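Local atomic coordinates of amino acid amide racemase (Ochrobactrum anthropi, PDB entry 6GIO), a protein that belongs to the class-III aminotransferase family of fold-type I enzymes and carries pyridoxal-5'-phosphate in its pocket. Residues C[60-65]-C[310-315]. Residues are numbered along the deposited sequence; the frame is centred on the assembly and turned at random.
Sequences HPAIVE and LNTIER. With EDO (1,2-ethanediol), chain H.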
ATOM      1  N   HIS C  60     -19.545  -1.621  11.682  1.00 25.14           N
ATOM      2  CA  HIS C  60     -20.254  -0.373  11.911  1.00 26.16           C
ATOM      3  C   HIS C  60     -21.148  -0.080  10.680  1.00 26.70           C
ATOM      4  O   HIS C  60     -20.661  -0.095   9.539  1.00 25.61           O
ATOM      5  CB  HIS C  60     -19.291   0.784  12.166  1.00 25.05           C
ATOM      6  CG  HIS C  60     -19.990   2.040  12.565  1.00 27.42           C
ATOM      7  ND1 HIS C  60     -20.647   2.849  11.656  1.00 27.41           N
ATOM      8  CD2 HIS C  60     -20.188   2.597  13.782  1.00 26.21           C
ATOM      9  CE1 HIS C  60     -21.200   3.859  12.300  1.00 27.50           C
ATOM     10  NE2 HIS C  60     -20.948   3.720  13.591  1.00 26.59           N
ATOM     11  N   PRO C  61     -22.440   0.195  10.907  1.00 29.06           N
ATOM     12  CA  PRO C  61     -23.383   0.357   9.788  1.00 30.50           C
ATOM     13  C   PRO C  61     -23.024   1.424   8.743  1.00 28.13           C
ATOM     14  O   PRO C  61     -23.333   1.221   7.579  1.00 26.76           O
ATOM     15  CB  PRO C  61     -24.752   0.675  10.473  1.00 31.39           C
ATOM     16  CG  PRO C  61     -24.482   0.792  11.928  1.00 33.41           C
ATOM     17  CD  PRO C  61     -23.129   0.173  12.210  1.00 32.78           C
ATOM     18  N   ALA C  62     -22.407   2.543   9.119  1.00 27.72           N
ATOM     19  CA  ALA C  62     -22.052   3.568   8.119  1.00 27.99           C
ATOM     20  C   ALA C  62     -20.995   3.003   7.159  1.00 29.15           C
ATOM     21  O   ALA C  62     -21.027   3.232   5.947  1.00 27.89           O
ATOM     22  CB  ALA C  62     -21.544   4.841   8.788  1.00 25.99           C
ATOM     23  N   ILE C  63     -20.050   2.254   7.708  1.00 26.97           N
ATOM     24  CA  ILE C  63     -18.954   1.728   6.898  1.00 27.00           C
ATOM     25  C   ILE C  63     -19.477   0.565   6.078  1.00 25.84           C
ATOM     26  O   ILE C  63     -19.186   0.477   4.871  1.00 25.79           O
ATOM     27  CB  ILE C  63     -17.753   1.317   7.758  1.00 26.87           C
ATOM     28  CG1 ILE C  63     -17.141   2.591   8.361  1.00 28.41           C
ATOM     29  CG2 ILE C  63     -16.738   0.561   6.925  1.00 25.58           C
ATOM     30  CD1 ILE C  63     -16.132   2.279   9.422  1.00 28.94           C
ATOM     31  N   VAL C  64     -20.273  -0.297   6.714  1.00 24.95           N
ATOM     32  CA  VAL C  64     -20.916  -1.403   5.999  1.00 25.42           C
ATOM     33  C   VAL C  64     -21.700  -0.860   4.771  1.00 24.96           C
ATOM     34  O   VAL C  64     -21.477  -1.302   3.639  1.00 24.58           O
ATOM     35  CB  VAL C  64     -21.837  -2.216   6.922  1.00 24.77           C
ATOM     36  CG1 VAL C  64     -22.736  -3.124   6.118  1.00 27.20           C
ATOM     37  CG2 VAL C  64     -21.010  -3.047   7.877  1.00 26.79           C
ATOM     38  N   GLU C  65     -22.576   0.112   4.993  1.00 23.56           N
ATOM     39  CA  GLU C  65     -23.324   0.717   3.884  1.00 24.86           C
ATOM     40  C   GLU C  65     -22.422   1.268   2.768  1.00 23.63           C
ATOM     41  O   GLU C  65     -22.687   1.004   1.614  1.00 25.11           O
ATOM     42  CB  GLU C  65     -24.295   1.809   4.359  1.00 25.12           C
ATOM     43  N   LEU C 310     -15.233   9.818   8.305  1.00 24.96           N
ATOM     44  CA  LEU C 310     -15.250  11.256   8.564  1.00 24.87           C
ATOM     45  C   LEU C 310     -16.655  11.730   8.865  1.00 27.48           C
ATOM     46  O   LEU C 310     -16.859  12.525   9.775  1.00 26.30           O
ATOM     47  CB  LEU C 310     -14.706  12.027   7.368  1.00 26.05           C
ATOM     48  CG  LEU C 310     -13.263  11.787   6.955  1.00 27.04           C
ATOM     49  CD1 LEU C 310     -12.857  12.867   5.958  1.00 28.99           C
ATOM     50  CD2 LEU C 310     -12.320  11.806   8.136  1.00 27.57           C
ATOM     51  N   ASN C 311     -17.650  11.226   8.130  1.00 29.84           N
ATOM     52  CA  ASN C 311     -19.008  11.740   8.326  1.00 29.01           C
ATOM     53  C   ASN C 311     -19.516  11.378   9.735  1.00 27.01           C
ATOM     54  O   ASN C 311     -20.068  12.227  10.435  1.00 26.23           O
ATOM     55  CB  ASN C 311     -19.950  11.222   7.232  1.00 30.87           C
ATOM     56  CG  ASN C 311     -21.354  11.786   7.352  1.00 30.86           C
ATOM     57  OD1 ASN C 311     -21.587  12.977   7.161  1.00 32.86           O
ATOM     58  ND2 ASN C 311     -22.279  10.934   7.695  1.00 29.92           N
ATOM     59  N   THR C 312     -19.306  10.124  10.153  1.00 23.17           N
ATOM     60  CA  THR C 312     -19.691   9.662  11.476  1.00 22.63           C
ATOM     61  C   THR C 312     -19.014  10.426  12.600  1.00 23.13           C
ATOM     62  O   THR C 312     -19.641  10.808  13.598  1.00 24.54           O
ATOM     63  CB  THR C 312     -19.336   8.187  11.611  1.00 22.37           C
ATOM     64  OG1 THR C 312     -19.985   7.475  10.564  1.00 20.84           O
ATOM     65  CG2 THR C 312     -19.757   7.656  12.913  1.00 23.61           C
ATOM     66  N   ILE C 313     -17.723  10.675  12.437  1.00 24.08           N
ATOM     67  CA  ILE C 313     -16.952  11.430  13.426  1.00 25.61           C
ATOM     68  C   ILE C 313     -17.467  12.865  13.573  1.00 25.86           C
ATOM     69  O   ILE C 313     -17.545  13.365  14.697  1.00 25.03           O
ATOM     70  CB  ILE C 313     -15.417  11.403  13.084  1.00 25.40           C
ATOM     71  CG1 ILE C 313     -14.812  10.024  13.404  1.00 25.89           C
ATOM     72  CG2 ILE C 313     -14.630  12.439  13.866  1.00 25.16           C
ATOM     73  CD1 ILE C 313     -13.531   9.791  12.644  1.00 28.04           C
ATOM     74  N   GLU C 314     -17.782  13.543  12.471  1.00 26.93           N
ATOM     75  CA  GLU C 314     -18.358  14.894  12.571  1.00 31.91           C
ATOM     76  C   GLU C 314     -19.789  14.834  13.131  1.00 34.49           C
ATOM     77  O   GLU C 314     -20.119  15.588  14.025  1.00 33.48           O
ATOM     78  CB  GLU C 314     -18.444  15.608  11.214  1.00 36.39           C
ATOM     79  CG  GLU C 314     -17.120  15.871  10.512  1.00 41.99           C
ATOM     80  CD  GLU C 314     -17.306  16.424   9.089  1.00 47.93           C
ATOM     81  OE1 GLU C 314     -17.579  17.644   8.966  1.00 49.06           O
ATOM     82  OE2 GLU C 314     -17.167  15.657   8.093  1.00 50.46           O
ATOM     83  N   ARG C 315     -20.628  13.936  12.606  1.00 34.61           N
ATOM     84  CA  ARG C 315     -22.051  13.923  12.956  1.00 36.79           C
ATOM     85  C   ARG C 315     -22.292  13.527  14.404  1.00 38.10           C
ATOM     86  O   ARG C 315     -23.081  14.160  15.104  1.00 37.94           O
ATOM     87  CB  ARG C 315     -22.852  13.000  12.019  1.00 40.61           C
ATOM     88  CG  ARG C 315     -23.237  13.650  10.688  1.00 45.96           C
ATOM     89  CD  ARG C 315     -23.995  12.688   9.767  1.00 51.66           C
ATOM     90  NE  ARG C 315     -25.346  12.369  10.229  1.00 56.60           N
ATOM     91  CZ  ARG C 315     -26.409  13.181  10.145  1.00 61.16           C
ATOM     92  NH1 ARG C 315     -26.316  14.405   9.614  1.00 60.70           N
ATOM     93  NH2 ARG C 315     -27.583  12.767  10.613  1.00 60.81           N
TER
HETATM   94  C1  EDO H 502     -15.829  -1.333   9.953  1.00 24.04           C
HETATM   95  O1  EDO H 502     -16.687  -1.248  11.107  1.00 21.97           O
HETATM   96  C2  EDO H 502     -16.484  -2.147   8.854  1.00 25.10           C
HETATM   97  O2  EDO H 502     -16.694  -3.495   9.350  1.00 24.50           O
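Of residues 310-315, T312 alone meets A62 and H60, and its two branches share the work. The tight part is A62 CB against T312 OG1, at 3.5 Å, where the threonine is buried; A308 continues the alanine's contact one turn earlier. A chi1 of -57° turns OG1 back along the helix toward A308 O; a hydrogen bond to that carbonyl satisfies the hydroxyl, leaving it to meet the alanine methyl by van der Waals contact alone. The loose part is the partly exposed H60, whose imidazole CG2 of T312 approaches obliquely, 4.1 Å from H60 CE1. Only 83 Å² is buried in all.

H60 is the N-cap of helix 61-72, and with chi1 at -173° its ND1 accepts a hydrogen bond from A62 N (3.1 Å, 149°), which arrives tilted out of the imidazole plane. P61 CD lies against one face, so the ring's rotation is set within its own segment. Away from T312, H60 N donates to 1,2-ethanediol O1 (2.9 Å), and this probable crystallisation additive also bonds to V71 O of the second subunit. The arrangement exemplifies an N-capped helix start resting on a neighbouring helix, here beside the dimer interface of a fold-type I PLP enzyme.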